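Local atomic coordinates of glycerol dehydratase (Clostridium butyricum, PDB entry 1R9D), a protein that dehydrates glycerol to 3-hydroxypropionaldehyde without coenzyme B12, probably by glycyl radical chemistry. Residues L49-A54 and R516-F521; P439-G444 and A541-S546; C313-L318 and E364-V369; S29-L34 and F86-N91. All coordinates share one frame; numbering follows the deposited sequence.

Contact 1 (L49-A54 and R516-F521)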
loop_
_atom_site.group_PDB
_atom_site.type_symbol
_atom_site.label_atom_id
_atom_site.label_comp_id
_atom_site.label_asym_id
_atom_site.label_seq_id
_atom_site.Cartn_x
_atom_site.Cartn_y
_atom_site.Cartn_z
ATOM N N LEU A 49 6.822 1.946 -9.462
ATOM C CA LEU A 49 7.948 1.610 -10.324
ATOM C C LEU A 49 7.504 0.594 -11.381
ATOM O O LEU A 49 7.975 0.628 -12.516
ATOM C CB LEU A 49 9.101 1.069 -9.471
ATOM C CG LEU A 49 10.536 1.481 -9.820
ATOM C CD1 LEU A 49 10.623 2.967 -10.137
ATOM C CD2 LEU A 49 11.437 1.156 -8.635
ATOM N N ARG A 50 6.593 -0.304 -11.016
ATOM C CA ARG A 50 6.081 -1.284 -11.972
ATOM C C ARG A 50 5.377 -0.543 -13.108
ATOM O O ARG A 50 5.494 -0.914 -14.278
ATOM C CB ARG A 50 5.092 -2.239 -11.298
ATOM C CG ARG A 50 5.748 -3.258 -10.381
ATOM C CD ARG A 50 5.326 -4.673 -10.758
ATOM N NE ARG A 50 4.173 -5.124 -10.003
ATOM C CZ ARG A 50 3.569 -6.294 -10.175
ATOM N NH1 ARG A 50 4.002 -7.152 -11.090
ATOM N NH2 ARG A 50 2.543 -6.611 -9.409
ATOM N N ARG A 51 4.648 0.511 -12.751
ATOM C CA ARG A 51 3.929 1.312 -13.735
ATOM C C ARG A 51 4.896 2.069 -14.650
ATOM O O ARG A 51 4.656 2.194 -15.851
ATOM C CB ARG A 51 3.002 2.312 -13.030
ATOM C CG ARG A 51 1.809 1.690 -12.296
ATOM C CD ARG A 51 0.860 0.976 -13.258
ATOM N NE ARG A 51 0.566 1.804 -14.424
ATOM C CZ ARG A 51 -0.294 1.479 -15.385
ATOM N NH1 ARG A 51 -0.963 0.334 -15.328
ATOM N NH2 ARG A 51 -0.463 2.293 -16.418
ATOM N N ALA A 52 5.984 2.583 -14.081
ATOM C CA ALA A 52 6.969 3.319 -14.869
ATOM C C ALA A 52 7.702 2.384 -15.832
ATOM O O ALA A 52 7.857 2.695 -17.014
ATOM C CB ALA A 52 7.971 4.010 -13.947
ATOM N N LEU A 53 8.144 1.239 -15.322
ATOM C CA LEU A 53 8.865 0.259 -16.137
ATOM C C LEU A 53 7.975 -0.348 -17.219
ATOM O O LEU A 53 8.458 -0.731 -18.287
ATOM C CB LEU A 53 9.435 -0.846 -15.243
ATOM C CG LEU A 53 10.507 -0.368 -14.258
ATOM C CD1 LEU A 53 10.787 -1.440 -13.224
ATOM C CD2 LEU A 53 11.774 -0.007 -15.025
ATOM N N ALA A 54 6.676 -0.436 -16.945
ATOM C CA ALA A 54 5.732 -0.981 -17.914
ATOM C C ALA A 54 5.554 0.021 -19.051
ATOM O O ALA A 54 5.565 -0.352 -20.227
ATOM C CB ALA A 54 4.391 -1.270 -17.247
ATOM N N ARG A 516 -2.906 -0.076 -6.913
ATOM C CA ARG A 516 -2.404 -0.857 -8.039
ATOM C C ARG A 516 -2.068 -0.130 -9.332
ATOM O O ARG A 516 -1.324 -0.666 -10.159
ATOM C CB ARG A 516 -3.376 -2.002 -8.331
ATOM C CG ARG A 516 -3.404 -3.040 -7.222
ATOM C CD ARG A 516 -4.291 -4.234 -7.545
ATOM N NE ARG A 516 -4.175 -5.251 -6.503
ATOM C CZ ARG A 516 -4.779 -6.434 -6.527
ATOM N NH1 ARG A 516 -5.560 -6.767 -7.548
ATOM N NH2 ARG A 516 -4.593 -7.291 -5.530
ATOM N N ALA A 517 -2.593 1.078 -9.525
ATOM C CA ALA A 517 -2.301 1.807 -10.752
ATOM C C ALA A 517 -1.966 3.295 -10.610
ATOM O O ALA A 517 -2.577 4.142 -11.263
ATOM C CB ALA A 517 -3.456 1.622 -11.759
ATOM N N PRO A 518 -1.004 3.638 -9.738
ATOM C CA PRO A 518 -0.669 5.059 -9.619
ATOM C C PRO A 518 0.048 5.388 -10.934
ATOM O O PRO A 518 0.805 4.559 -11.442
ATOM C CB PRO A 518 0.242 5.093 -8.393
ATOM C CG PRO A 518 0.920 3.752 -8.445
ATOM C CD PRO A 518 -0.221 2.824 -8.793
ATOM N N LEU A 519 -0.193 6.572 -11.493
ATOM C CA LEU A 519 0.398 6.932 -12.785
ATOM C C LEU A 519 1.531 7.959 -12.759
ATOM O O LEU A 519 1.297 9.151 -12.566
ATOM C CB LEU A 519 -0.709 7.422 -13.724
ATOM C CG LEU A 519 -1.901 6.473 -13.894
ATOM C CD1 LEU A 519 -2.821 7.022 -14.974
ATOM C CD2 LEU A 519 -1.427 5.075 -14.276
ATOM N N PRO A 520 2.774 7.506 -12.999
ATOM C CA PRO A 520 3.974 8.354 -13.007
ATOM C C PRO A 520 3.987 9.443 -14.081
ATOM O O PRO A 520 4.242 10.610 -13.786
ATOM C CB PRO A 520 5.117 7.351 -13.226
ATOM C CG PRO A 520 4.544 6.040 -12.812
ATOM C CD PRO A 520 3.129 6.108 -13.295
ATOM N N PHE A 521 3.717 9.064 -15.327
ATOM C CA PHE A 521 3.749 10.033 -16.419
ATOM C C PHE A 521 2.697 11.137 -16.289
ATOM O O PHE A 521 3.024 12.326 -16.307
ATOM C CB PHE A 521 3.598 9.319 -17.769
ATOM C CG PHE A 521 3.747 10.231 -18.957
ATOM C CD1 PHE A 521 2.639 10.594 -19.718
ATOM C CD2 PHE A 521 4.993 10.750 -19.297
ATOM C CE1 PHE A 521 2.766 11.464 -20.803
ATOM C CE2 PHE A 521 5.135 11.621 -20.380
ATOM C CZ PHE A 521 4.019 11.980 -21.136
HETATM O O HOH W 1 -1.515 -1.441 -12.909
#

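Contact 2 (P439-G444 and A541-S546)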
loop_
_atom_site.group_PDB
_atom_site.type_symbol
_atom_site.label_atom_id
_atom_site.label_comp_id
_atom_site.label_asym_id
_atom_site.label_seq_id
_atom_site.Cartn_x
_atom_site.Cartn_y
_atom_site.Cartn_z
ATOM N N PRO A 439 -7.072 23.553 -15.219
ATOM C CA PRO A 439 -6.134 22.605 -15.823
ATOM C C PRO A 439 -4.760 22.632 -15.164
ATOM O O PRO A 439 -4.311 23.679 -14.688
ATOM C CB PRO A 439 -6.067 23.059 -17.281
ATOM C CG PRO A 439 -7.403 23.721 -17.509
ATOM C CD PRO A 439 -7.569 24.509 -16.225
ATOM N N GLY A 440 -4.108 21.474 -15.142
ATOM C CA GLY A 440 -2.775 21.362 -14.575
ATOM C C GLY A 440 -2.656 21.414 -13.064
ATOM O O GLY A 440 -1.543 21.469 -12.544
ATOM N N LYS A 441 -3.781 21.388 -12.357
ATOM C CA LYS A 441 -3.757 21.448 -10.897
ATOM C C LYS A 441 -4.830 20.592 -10.238
ATOM O O LYS A 441 -4.957 20.604 -9.014
ATOM C CB LYS A 441 -3.962 22.889 -10.426
ATOM C CG LYS A 441 -2.923 23.890 -10.890
ATOM C CD LYS A 441 -3.129 25.216 -10.166
ATOM C CE LYS A 441 -2.033 26.219 -10.503
ATOM N NZ LYS A 441 -2.224 27.504 -9.766
ATOM N N THR A 442 -5.562 19.818 -11.037
ATOM C CA THR A 442 -6.685 19.037 -10.516
ATOM C C THR A 442 -6.767 17.539 -10.820
ATOM O O THR A 442 -6.375 17.086 -11.893
ATOM C CB THR A 442 -8.013 19.649 -11.046
ATOM O OG1 THR A 442 -7.965 21.076 -10.931
ATOM C CG2 THR A 442 -9.212 19.116 -10.279
ATOM N N GLU A 443 -7.283 16.786 -9.851
ATOM C CA GLU A 443 -7.580 15.361 -10.006
ATOM C C GLU A 443 -9.065 15.403 -9.628
ATOM O O GLU A 443 -9.423 15.303 -8.454
ATOM C CB GLU A 443 -6.802 14.477 -9.024
ATOM C CG GLU A 443 -7.247 12.996 -9.037
ATOM C CD GLU A 443 -6.969 12.274 -10.363
ATOM O OE1 GLU A 443 -7.035 12.920 -11.430
ATOM O OE2 GLU A 443 -6.699 11.051 -10.343
ATOM N N GLY A 444 -9.924 15.571 -10.628
ATOM C CA GLY A 444 -11.349 15.712 -10.360
ATOM C C GLY A 444 -12.294 14.527 -10.411
ATOM O O GLY A 444 -13.432 14.657 -9.956
ATOM N N ALA A 541 -2.449 16.250 -6.410
ATOM C CA ALA A 541 -3.017 17.447 -7.025
ATOM C C ALA A 541 -3.355 18.539 -6.012
ATOM O O ALA A 541 -3.651 18.258 -4.853
ATOM C CB ALA A 541 -4.272 17.082 -7.825
ATOM N N GLU A 542 -3.293 19.787 -6.464
ATOM C CA GLU A 542 -3.630 20.938 -5.623
ATOM C C GLU A 542 -5.118 20.875 -5.273
ATOM O O GLU A 542 -5.516 21.146 -4.136
ATOM C CB GLU A 542 -3.337 22.239 -6.384
ATOM C CG GLU A 542 -3.906 23.523 -5.756
ATOM C CD GLU A 542 -3.328 23.837 -4.382
ATOM O OE1 GLU A 542 -2.186 23.410 -4.102
ATOM O OE2 GLU A 542 -4.014 24.530 -3.589
ATOM N N TYR A 543 -5.932 20.509 -6.261
ATOM C CA TYR A 543 -7.380 20.408 -6.089
ATOM C C TYR A 543 -7.840 18.963 -6.293
ATOM O O TYR A 543 -7.439 18.314 -7.255
ATOM C CB TYR A 543 -8.093 21.316 -7.104
ATOM C CG TYR A 543 -7.740 22.785 -6.979
ATOM C CD1 TYR A 543 -7.090 23.463 -8.013
ATOM C CD2 TYR A 543 -8.058 23.494 -5.826
ATOM C CE1 TYR A 543 -6.765 24.825 -7.898
ATOM C CE2 TYR A 543 -7.737 24.848 -5.697
ATOM C CZ TYR A 543 -7.094 25.507 -6.732
ATOM O OH TYR A 543 -6.788 26.847 -6.591
ATOM N N ASN A 544 -8.679 18.465 -5.385
ATOM C CA ASN A 544 -9.191 17.095 -5.479
ATOM C C ASN A 544 -10.706 17.034 -5.322
ATOM O O ASN A 544 -11.271 17.642 -4.409
ATOM C CB ASN A 544 -8.552 16.212 -4.411
ATOM C CG ASN A 544 -7.123 15.845 -4.739
ATOM O OD1 ASN A 544 -6.870 14.923 -5.512
ATOM N ND2 ASN A 544 -6.179 16.575 -4.159
ATOM N N PHE A 545 -11.357 16.283 -6.205
ATOM C CA PHE A 545 -12.810 16.129 -6.163
ATOM C C PHE A 545 -13.197 14.743 -6.652
ATOM O O PHE A 545 -12.345 13.959 -7.068
ATOM C CB PHE A 545 -13.510 17.143 -7.082
ATOM C CG PHE A 545 -13.183 18.579 -6.788
ATOM C CD1 PHE A 545 -12.316 19.288 -7.608
ATOM C CD2 PHE A 545 -13.736 19.222 -5.681
ATOM C CE1 PHE A 545 -11.994 20.617 -7.337
ATOM C CE2 PHE A 545 -13.420 20.553 -5.400
ATOM C CZ PHE A 545 -12.550 21.250 -6.226
ATOM N N SER A 546 -14.493 14.456 -6.570
ATOM C CA SER A 546 -15.092 13.216 -7.070
ATOM C C SER A 546 -16.458 13.677 -7.584
ATOM O O SER A 546 -17.158 14.415 -6.891
ATOM C CB SER A 546 -15.243 12.175 -5.965
ATOM O OG SER A 546 -13.987 11.592 -5.650
#

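Contact 3 (C313-L318 and E364-V369)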
loop_
_atom_site.group_PDB
_atom_site.type_symbol
_atom_site.label_atom_id
_atom_site.label_comp_id
_atom_site.label_asym_id
_atom_site.label_seq_id
_atom_site.Cartn_x
_atom_site.Cartn_y
_atom_site.Cartn_z
ATOM N N CYS A 313 -4.805 19.079 -38.899
ATOM C CA CYS A 313 -4.200 17.764 -38.722
ATOM C C CYS A 313 -4.369 17.280 -37.286
ATOM O O CYS A 313 -4.608 16.097 -37.053
ATOM C CB CYS A 313 -2.715 17.795 -39.087
ATOM S SG CYS A 313 -2.420 17.869 -40.876
ATOM N N ILE A 314 -4.242 18.196 -36.329
ATOM C CA ILE A 314 -4.406 17.839 -34.923
ATOM C C ILE A 314 -5.851 17.398 -34.704
ATOM O O ILE A 314 -6.117 16.426 -33.999
ATOM C CB ILE A 314 -4.079 19.030 -33.992
ATOM C CG1 ILE A 314 -2.560 19.257 -33.952
ATOM C CG2 ILE A 314 -4.605 18.755 -32.594
ATOM C CD1 ILE A 314 -2.136 20.474 -33.155
ATOM N N TRP A 315 -6.786 18.116 -35.318
ATOM C CA TRP A 315 -8.195 17.760 -35.199
ATOM C C TRP A 315 -8.376 16.316 -35.667
ATOM O O TRP A 315 -9.021 15.507 -34.998
ATOM C CB TRP A 315 -9.063 18.691 -36.054
ATOM C CG TRP A 315 -9.868 19.712 -35.278
ATOM C CD1 TRP A 315 -11.213 19.934 -35.376
ATOM C CD2 TRP A 315 -9.374 20.663 -34.322
ATOM N NE1 TRP A 315 -11.587 20.964 -34.544
ATOM C CE2 TRP A 315 -10.480 21.429 -33.884
ATOM C CE3 TRP A 315 -8.106 20.943 -33.791
ATOM C CZ2 TRP A 315 -10.358 22.457 -32.940
ATOM C CZ3 TRP A 315 -7.982 21.969 -32.849
ATOM C CH2 TRP A 315 -9.106 22.712 -32.436
ATOM N N ILE A 316 -7.791 15.982 -36.814
ATOM C CA ILE A 316 -7.914 14.627 -37.328
ATOM C C ILE A 316 -7.279 13.589 -36.394
ATOM O O ILE A 316 -7.850 12.520 -36.174
ATOM C CB ILE A 316 -7.300 14.516 -38.748
ATOM C CG1 ILE A 316 -8.116 15.383 -39.717
ATOM C CG2 ILE A 316 -7.293 13.066 -39.202
ATOM C CD1 ILE A 316 -7.582 15.426 -41.136
ATOM N N LYS A 317 -6.109 13.902 -35.839
ATOM C CA LYS A 317 -5.434 12.976 -34.927
ATOM C C LYS A 317 -6.303 12.681 -33.702
ATOM O O LYS A 317 -6.337 11.555 -33.212
ATOM C CB LYS A 317 -4.085 13.546 -34.467
ATOM C CG LYS A 317 -3.038 13.693 -35.574
ATOM C CD LYS A 317 -2.783 12.374 -36.290
ATOM C CE LYS A 317 -2.288 11.292 -35.350
ATOM N NZ LYS A 317 -2.157 9.967 -36.042
ATOM N N LEU A 318 -7.009 13.694 -33.210
ATOM C CA LEU A 318 -7.871 13.503 -32.045
ATOM C C LEU A 318 -9.005 12.515 -32.339
ATOM O O LEU A 318 -9.653 12.010 -31.426
ATOM C CB LEU A 318 -8.438 14.854 -31.586
ATOM C CG LEU A 318 -7.433 15.806 -30.922
ATOM C CD1 LEU A 318 -7.942 17.229 -30.992
ATOM C CD2 LEU A 318 -7.193 15.375 -29.481
ATOM N N GLU A 364 -12.664 27.403 -37.074
ATOM C CA GLU A 364 -12.486 27.125 -38.494
ATOM C C GLU A 364 -12.193 25.640 -38.717
ATOM O O GLU A 364 -12.742 25.022 -39.626
ATOM C CB GLU A 364 -11.336 27.974 -39.048
ATOM C CG GLU A 364 -11.344 28.143 -40.555
ATOM C CD GLU A 364 -12.367 29.167 -41.022
ATOM O OE1 GLU A 364 -12.554 29.308 -42.249
ATOM O OE2 GLU A 364 -12.980 29.838 -40.161
ATOM N N ALA A 365 -11.330 25.069 -37.878
ATOM C CA ALA A 365 -10.962 23.658 -37.989
ATOM C C ALA A 365 -12.157 22.716 -37.894
ATOM O O ALA A 365 -12.201 21.690 -38.572
ATOM C CB ALA A 365 -9.931 23.295 -36.916
ATOM N N ALA A 366 -13.129 23.057 -37.053
ATOM C CA ALA A 366 -14.306 22.208 -36.906
ATOM C C ALA A 366 -15.053 22.077 -38.235
ATOM O O ALA A 366 -15.599 21.016 -38.549
ATOM C CB ALA A 366 -15.235 22.776 -35.832
ATOM N N VAL A 367 -15.069 23.152 -39.015
ATOM C CA VAL A 367 -15.754 23.141 -40.306
ATOM C C VAL A 367 -14.900 22.485 -41.395
ATOM O O VAL A 367 -15.430 21.900 -42.341
ATOM C CB VAL A 367 -16.121 24.566 -40.755
ATOM C CG1 VAL A 367 -16.944 24.509 -42.043
ATOM C CG2 VAL A 367 -16.909 25.263 -39.661
ATOM N N HIS A 368 -13.582 22.582 -41.254
ATOM C CA HIS A 368 -12.661 21.985 -42.221
ATOM C C HIS A 368 -12.669 20.463 -42.145
ATOM O O HIS A 368 -12.691 19.778 -43.169
ATOM C CB HIS A 368 -11.229 22.468 -41.973
ATOM C CG HIS A 368 -10.932 23.819 -42.542
ATOM N ND1 HIS A 368 -9.668 24.370 -42.519
ATOM C CD2 HIS A 368 -11.727 24.727 -43.155
ATOM C CE1 HIS A 368 -9.699 25.560 -43.093
ATOM N NE2 HIS A 368 -10.937 25.801 -43.487
ATOM N N VAL A 369 -12.661 19.944 -40.921
ATOM C CA VAL A 369 -12.618 18.508 -40.672
ATOM C C VAL A 369 -13.977 17.819 -40.551
ATOM O O VAL A 369 -14.181 16.741 -41.100
ATOM C CB VAL A 369 -11.797 18.229 -39.393
ATOM C CG1 VAL A 369 -11.737 16.739 -39.116
ATOM C CG2 VAL A 369 -10.395 18.807 -39.553
#

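Contact 4 (S29-L34 and F86-N91)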
loop_
_atom_site.group_PDB
_atom_site.type_symbol
_atom_site.label_atom_id
_atom_site.label_comp_id
_atom_site.label_asym_id
_atom_site.label_seq_id
_atom_site.Cartn_x
_atom_site.Cartn_y
_atom_site.Cartn_z
ATOM N N SER A 29 -3.776 -6.205 -29.869
ATOM C CA SER A 29 -3.225 -6.815 -28.663
ATOM C C SER A 29 -1.793 -6.462 -28.262
ATOM O O SER A 29 -1.345 -6.858 -27.187
ATOM C CB SER A 29 -3.351 -8.340 -28.767
ATOM O OG SER A 29 -2.697 -8.825 -29.928
ATOM N N GLU A 30 -1.077 -5.723 -29.103
ATOM C CA GLU A 30 0.303 -5.357 -28.794
ATOM C C GLU A 30 0.507 -4.814 -27.375
ATOM O O GLU A 30 1.319 -5.345 -26.609
ATOM C CB GLU A 30 0.825 -4.329 -29.799
ATOM C CG GLU A 30 1.324 -4.898 -31.132
ATOM C CD GLU A 30 0.216 -5.440 -32.017
ATOM O OE1 GLU A 30 -0.909 -4.896 -31.968
ATOM O OE2 GLU A 30 0.479 -6.399 -32.779
ATOM N N ARG A 31 -0.219 -3.762 -27.013
ATOM C CA ARG A 31 -0.046 -3.198 -25.677
ATOM C C ARG A 31 -0.293 -4.213 -24.565
ATOM O O ARG A 31 0.484 -4.298 -23.614
ATOM C CB ARG A 31 -0.962 -1.986 -25.459
ATOM C CG ARG A 31 -0.707 -1.304 -24.105
ATOM C CD ARG A 31 -1.740 -0.231 -23.776
ATOM N NE ARG A 31 -1.459 0.415 -22.490
ATOM C CZ ARG A 31 -1.698 -0.125 -21.297
ATOM N NH1 ARG A 31 -2.234 -1.335 -21.198
ATOM N NH2 ARG A 31 -1.401 0.553 -20.194
ATOM N N ALA A 32 -1.367 -4.987 -24.685
ATOM C CA ALA A 32 -1.708 -5.977 -23.672
ATOM C C ALA A 32 -0.580 -6.977 -23.454
ATOM O O ALA A 32 -0.264 -7.342 -22.320
ATOM C CB ALA A 32 -2.981 -6.713 -24.066
ATOM N N ILE A 33 0.018 -7.427 -24.550
ATOM C CA ILE A 33 1.112 -8.387 -24.465
ATOM C C ILE A 33 2.333 -7.770 -23.781
ATOM O O ILE A 33 2.958 -8.399 -22.927
ATOM C CB ILE A 33 1.504 -8.902 -25.880
ATOM C CG1 ILE A 33 0.545 -10.010 -26.326
ATOM C CG2 ILE A 33 2.919 -9.469 -25.869
ATOM C CD1 ILE A 33 -0.915 -9.631 -26.323
ATOM N N LEU A 34 2.654 -6.534 -24.146
ATOM C CA LEU A 34 3.806 -5.841 -23.587
ATOM C C LEU A 34 3.718 -5.517 -22.095
ATOM O O LEU A 34 4.691 -5.704 -21.363
ATOM C CB LEU A 34 4.077 -4.563 -24.380
ATOM C CG LEU A 34 4.562 -4.772 -25.817
ATOM C CD1 LEU A 34 4.692 -3.437 -26.516
ATOM C CD2 LEU A 34 5.909 -5.496 -25.807
ATOM N N PHE A 86 -6.267 -2.622 -22.088
ATOM C CA PHE A 86 -5.699 -2.228 -20.799
ATOM C C PHE A 86 -6.150 -3.217 -19.722
ATOM O O PHE A 86 -7.010 -2.916 -18.891
ATOM C CB PHE A 86 -6.151 -0.796 -20.457
ATOM C CG PHE A 86 -5.625 0.243 -21.412
ATOM C CD1 PHE A 86 -6.049 0.270 -22.742
ATOM C CD2 PHE A 86 -4.660 1.155 -21.003
ATOM C CE1 PHE A 86 -5.515 1.183 -23.644
ATOM C CE2 PHE A 86 -4.116 2.073 -21.897
ATOM C CZ PHE A 86 -4.544 2.087 -23.224
ATOM N N PRO A 87 -5.543 -4.416 -19.713
ATOM C CA PRO A 87 -5.848 -5.495 -18.773
ATOM C C PRO A 87 -5.603 -5.206 -17.299
ATOM O O PRO A 87 -6.108 -5.928 -16.447
ATOM C CB PRO A 87 -4.983 -6.644 -19.284
ATOM C CG PRO A 87 -3.769 -5.929 -19.771
ATOM C CD PRO A 87 -4.370 -4.765 -20.537
ATOM N N GLU A 88 -4.837 -4.158 -17.004
ATOM C CA GLU A 88 -4.533 -3.805 -15.620
ATOM C C GLU A 88 -5.752 -3.310 -14.849
ATOM O O GLU A 88 -5.760 -3.337 -13.618
ATOM C CB GLU A 88 -3.435 -2.734 -15.558
ATOM C CG GLU A 88 -3.793 -1.402 -16.212
ATOM C CD GLU A 88 -3.204 -1.233 -17.603
ATOM O OE1 GLU A 88 -2.447 -0.262 -17.810
ATOM O OE2 GLU A 88 -3.500 -2.062 -18.492
ATOM N N PHE A 89 -6.778 -2.856 -15.567
ATOM C CA PHE A 89 -7.990 -2.359 -14.919
ATOM C C PHE A 89 -9.057 -3.449 -14.838
ATOM O O PHE A 89 -9.645 -3.668 -13.782
ATOM C CB PHE A 89 -8.504 -1.130 -15.668
ATOM C CG PHE A 89 -7.485 -0.027 -15.774
ATOM C CD1 PHE A 89 -7.050 0.423 -17.016
ATOM C CD2 PHE A 89 -6.939 0.543 -14.624
ATOM C CE1 PHE A 89 -6.081 1.426 -17.116
ATOM C CE2 PHE A 89 -5.972 1.545 -14.712
ATOM C CZ PHE A 89 -5.539 1.989 -15.959
ATOM N N SER A 90 -9.300 -4.127 -15.957
ATOM C CA SER A 90 -10.259 -5.233 -16.021
ATOM C C SER A 90 -10.023 -5.912 -17.364
ATOM O O SER A 90 -9.460 -5.308 -18.272
ATOM C CB SER A 90 -11.710 -4.740 -15.944
ATOM O OG SER A 90 -12.102 -4.102 -17.144
ATOM N N ASN A 91 -10.443 -7.163 -17.497
ATOM C CA ASN A 91 -10.243 -7.860 -18.763
ATOM C C ASN A 91 -11.154 -9.062 -18.946
ATOM O O ASN A 91 -11.320 -9.551 -20.065
ATOM C CB ASN A 91 -8.785 -8.301 -18.888
ATOM C CG ASN A 91 -8.362 -9.211 -17.763
ATOM O OD1 ASN A 91 -8.749 -10.382 -17.714
ATOM N ND2 ASN A 91 -7.577 -8.673 -16.833
#

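Contact 1 (L49-A54 and R516-F521)
R51 and A52, on one turn of helix 47-61, come nearest to L519 and P520, with R51 CA to L519 CA 6.7 Å and A52 CA to P520 CA 6.1 Å. The contact is a helix packed on a helix-to-helix linker in the helical part of the pyruvate formate lyase-like fold: A517 leaves helical geometry, and L519 is the N-cap residue before helix 520-524. R51 carries most of it. Its chain bends at chi2 (-63°) and chi3 (-47°), folding the aliphatic part over the linker; R51 CG lies 3.2 Å from P518 O, a buried carbonyl oxygen without a polar partner in the model. R51 CB meets P520 CD at 3.8 Å, and the same proline ring offers CG to A52 CB at 4.1 Å. Farther out, the side chains of R51 and L519 run alongside each other in the same direction, R51 NH2 to L519 CD2 3.6 Å. The strongest polar partner of the guanidinium is E88, salt-bridged through NH1. R516 reaches across the subunit interface, where its NH2 donates to E43 O of the second subunit. One water joins the segments: it accepts from R51 NH1 at 3.1 Å and donates to R516 O at 2.9 Å.

Contact 2 (P439-G444 and A541-S546)
Three backbone hydrogen bonds join K441-E443 to Y543-F545: Y543 N to K441 O (2.9 Å), E443 N to Y543 O (3.0 Å) and F545 N to E443 O (3.1 Å). Y543 thus brackets T442 with its N and O, and E443 brackets N544 in the same way, the pattern of a parallel pair. Two CA-H...O contacts fill in the ladder, T442 CA to Y543 O at 3.4 Å and N544 CA to E443 O at 3.5 Å. On the face shared by T442 and Y543, T442 OG1 lies near the plane of the tyrosine ring at its edge, 3.9 Å from Y543 CD1, and is hydrogen-bonded to K438 O. With CG2 trans to the backbone N, the threonine methyl is brought to the edge of the next ring, CG2 to F545 CD1 4.1 Å. The face of E443 and N544 is packed differently: E443 CB touches A541 CB at 3.8 Å and also approaches N544 OD1, while the carboxylate and amide planes stand 86° apart. Beyond the two segments, K441 NZ makes a salt bridge to D424, which also receives Y543 OH, and N544 OD1 accepts from R631. The pairing is a short parallel beta ladder that adds strand 442-443 to strand 543-551, which also pairs in parallel with strands 449-452 and 634-635 in a mixed sheet.

Contact 3 (C313-L318 and E364-V369)
A365 sets its methyl group on the indole of W315: CB is 3.6 Å from the centroid of the five-membered ring and 9° off the ring normal, a CH-pi contact squarely over one face. This is an inclined helix-helix packing within the pyruvate formate lyase-like fold, the short axes of 313-317 and 364-369 approaching to 9.7 Å at a signed crossing angle of -65°. One turn beyond A365, V369 spreads its methyls over W315 and I316. CG2 lies against W315 CB at 3.7 Å, and CG1 reaches I316 CG1 at 3.9 Å. The chi1 of W315, -107°, falls away from the staggered positions, and this rotation lays the indole along the backbone of 365-366, where W315 NE1 comes 3.6 Å from A366 N. In the next shell, P374 touches W315, and I13, L16 and I20 of helix 11-22 pack on I316. The same two helices are tied by a polar link beside the apolar patch, since H368 ND1 is hydrogen-bonded to D312 OD2 on helix 304-317, while H368 NE2 bonds to S7 OG. The backbone oxygen of W315 accepts a hydrogen bond from N319 ND2.

Contact 4 (S29-L34 and F86-N91)
R31 grips E88 end-on with two nitrogens, one to each carboxylate oxygen: NH2 to OE1 at 2.7 Å and NH1 to OE2 at 3.1 Å. Both oxygens use their syn lone pairs, and the guanidinium and carboxylate planes are only 19° apart, the geometry of a bidentate salt bridge. The R31 chain is extended from CG to NE, which carries the charge from helix 30-40 to the 86-91 loop; a turn at chi4 (-76°) then sets the guanidinium. One of its faces lies on the F86 ring, centres 3.8 Å apart and planes inclined by 23°, a stacked cation-pi arrangement. R31 CD sits over the same ring, 3.9 Å from its centroid, so the phenyl covers the arginine from methylene to guanidinium. E88 takes the less usual first torsion with CG between backbone N and carbonyl carbon and bends again at chi2, bringing the carboxylate to the arginine; its CG rests 3.6 Å above the plane of the F89 ring. Beside this, A32 CB meets P87 CD at 4.3 Å. Within the loop, N91 ND2 donates in the carbonyl plane to a lone pair of P87 O at 3.1 Å. R31 NE also donates to I276 O and NH1 to V85 O, which helps to fix the rotation of the group. Around the contact, I58 of helix 47-61 packs on R31, and helix 113-125 supplies L119 against A32 and V122 against P87, so the loop ahead of helix 92-97 is joined to helix 30-40 among these helices.

All four contacts are mainly buried; contact 2 is the least uniformly so, with E542 exposed and K441 and N544 partly exposed. Contacts 1 and 4, with centres about 14 Å apart, form one neighbourhood: they use the consecutive helices 47-61 and 30-40, and R51 NH1 to E88 OE1 (3.0 Å) gives that carboxylate a second arginine, while A517 packs on F89. Charge and stacking dominate contact 4, whereas contact 1 relies on an aliphatic arginine stem, prolines and a water. Contact 2, nearest the chain centre, is held by backbone bonds of a sheet. Contact 3, nested within the chain loop closed by contact 1 but about 32 Å from it between centres, joins two helices by apolar and CH-pi packing.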